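Local atomic coordinates of cytosolic IMP-GMP specific 5'-nucleotidase (PDB entry 4OHF), a protein that probably hydrolyses purine nucleoside 5'-monophosphates such as IMP and GMP to nucleoside and phosphate, as a magnesium-dependent cytosolic nucleotidase of the HAD superfamily. Residues Y306-I309 with L310-K313. Sequence-based numbering, arbitrary orientation.
With PO4 (phosphate ion), chain I.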
loop_
_atom_site.group_PDB
_atom_site.type_symbol
_atom_site.label_atom_id
_atom_site.label_comp_id
_atom_site.label_asym_id
_atom_site.label_seq_id
_atom_site.Cartn_x
_atom_site.Cartn_y
_atom_site.Cartn_z
ATOM N N TYR B 306 1.751 -13.033 17.090
ATOM C CA TYR B 306 1.064 -13.311 15.821
ATOM C C TYR B 306 1.361 -12.303 14.712
ATOM O O TYR B 306 0.502 -11.494 14.347
ATOM C CB TYR B 306 -0.457 -13.377 16.049
ATOM C CG TYR B 306 -0.894 -14.628 16.769
ATOM C CD1 TYR B 306 -0.888 -15.857 16.115
ATOM C CD2 TYR B 306 -1.232 -14.601 18.125
ATOM C CE1 TYR B 306 -1.195 -17.034 16.786
ATOM C CE2 TYR B 306 -1.541 -15.780 18.814
ATOM C CZ TYR B 306 -1.516 -16.993 18.130
ATOM O OH TYR B 306 -1.778 -18.176 18.777
ATOM N N GLY B 307 2.572 -12.356 14.175
ATOM C CA GLY B 307 2.932 -11.449 13.108
ATOM C C GLY B 307 2.687 -9.987 13.424
ATOM O O GLY B 307 3.289 -9.445 14.355
ATOM N N ASP B 308 1.795 -9.351 12.662
ATOM C CA ASP B 308 1.499 -7.929 12.846
ATOM C C ASP B 308 0.713 -7.590 14.106
ATOM O O ASP B 308 -0.479 -7.884 14.215
ATOM C CB ASP B 308 0.759 -7.377 11.629
ATOM C CG ASP B 308 0.510 -5.881 11.730
ATOM O OD1 ASP B 308 1.477 -5.133 12.004
ATOM O OD2 ASP B 308 -0.646 -5.450 11.534
ATOM N N ILE B 309 1.402 -6.940 15.040
ATOM C CA ILE B 309 0.833 -6.549 16.321
ATOM C C ILE B 309 -0.238 -5.473 16.168
ATOM O O ILE B 309 -1.220 -5.452 16.902
ATOM C CB ILE B 309 1.948 -6.027 17.264
ATOM C CG1 ILE B 309 3.114 -7.023 17.291
ATOM C CG2 ILE B 309 1.400 -5.825 18.664
ATOM C CD1 ILE B 309 4.271 -6.614 18.193
ATOM N N LEU B 310 -0.046 -4.586 15.202
ATOM C CA LEU B 310 -0.984 -3.494 14.957
ATOM C C LEU B 310 -2.351 -3.962 14.459
ATOM O O LEU B 310 -3.380 -3.672 15.077
ATOM C CB LEU B 310 -0.363 -2.500 13.961
ATOM C CG LEU B 310 -1.103 -1.213 13.549
ATOM C CD1 LEU B 310 -2.050 -1.503 12.373
ATOM C CD2 LEU B 310 -1.850 -0.619 14.755
ATOM N N ARG B 311 -2.362 -4.681 13.340
ATOM C CA ARG B 311 -3.610 -5.179 12.772
ATOM C C ARG B 311 -4.399 -5.997 13.787
ATOM O O ARG B 311 -5.628 -5.993 13.777
ATOM C CB ARG B 311 -3.316 -6.026 11.530
ATOM C CG ARG B 311 -4.501 -6.804 11.000
ATOM C CD ARG B 311 -4.176 -7.401 9.637
ATOM N NE ARG B 311 -5.290 -8.151 9.054
ATOM C CZ ARG B 311 -6.571 -7.799 9.144
ATOM N NH1 ARG B 311 -6.927 -6.705 9.806
ATOM N NH2 ARG B 311 -7.503 -8.531 8.552
ATOM N N LEU B 312 -3.684 -6.684 14.674
ATOM C CA LEU B 312 -4.310 -7.515 15.689
ATOM C C LEU B 312 -4.853 -6.724 16.883
ATOM O O LEU B 312 -5.984 -6.944 17.308
ATOM C CB LEU B 312 -3.319 -8.572 16.164
ATOM C CG LEU B 312 -3.904 -9.780 16.895
ATOM C CD1 LEU B 312 -2.858 -10.879 16.931
ATOM C CD2 LEU B 312 -4.345 -9.391 18.300
ATOM N N LYS B 313 -4.054 -5.816 17.433
ATOM C CA LYS B 313 -4.512 -5.025 18.570
ATOM C C LYS B 313 -5.510 -3.965 18.104
ATOM O O LYS B 313 -6.211 -3.367 18.918
ATOM C CB LYS B 313 -3.331 -4.342 19.286
ATOM C CG LYS B 313 -2.245 -5.285 19.796
ATOM C CD LYS B 313 -2.709 -6.185 20.937
ATOM C CE LYS B 313 -2.838 -5.420 22.234
ATOM N NZ LYS B 313 -3.455 -6.257 23.297
HETATM P P PO4 I . -2.733 -4.942 26.172
HETATM O O1 PO4 I . -3.503 -6.087 26.718
HETATM O O2 PO4 I . -1.398 -5.411 25.725
HETATM O O3 PO4 I . -2.567 -3.911 27.225
HETATM O O4 PO4 I . -3.457 -4.353 25.022
#
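Lys313 lies alongside Ile309, one helical turn earlier, and runs from that turn to a bound phosphate. Its CB rests against the carbonyl O of Ile309, which also accepts the backbone N of Lys313 in the first firm i to i+4 bond of the turn (Lys313 N to Ile309 O, 2.9 Å). CG is placed beside its own backbone N (chi1 -58°), a turn that sets it against the same carbonyl and 3.9 Å from Ile309 CG2. Bends at chi2 and chi3 then carry CD and CE away from the helix, and Lys313 NZ gives phosphate O4 a hydrogen bond of 2.6 Å. A second NZ bond goes to Thr320 OG1, tying the ammonium to strand 319-323; Arg10 and Arg319 of the same chain and Tyr113 of the second subunit also bond to this ion, which probably comes from the crystallisation liquor.

At the other end of the turn Asp308 is the N-cap. CG lies anti to the backbone N (chi1 -176°), which sends the carboxylate forward to the backbone N of Arg311, taken on OD2, although the exact position of OD2 is less certain. The Asp308 O to Leu312 N bond is weak, at 3.5 Å. Arg311 extends outward to a salt bridge with Asp315 and a cation-pi contact with Tyr252. On the loop before the cap, Tyr306 CB touches Leu312 CD1 at 3.6 Å, while its hydroxyl bonds to Tyr300 OH.

The loop leads from strand 298-302 into helix 309-315 of the HAD-like core, with the Tyr306 side chain against the magnesium ligand Asp23. Ile309 packs on helix 418-426, which carries the GMP-binding Tyr421, and Leu310 and Lys313 meet the second subunit.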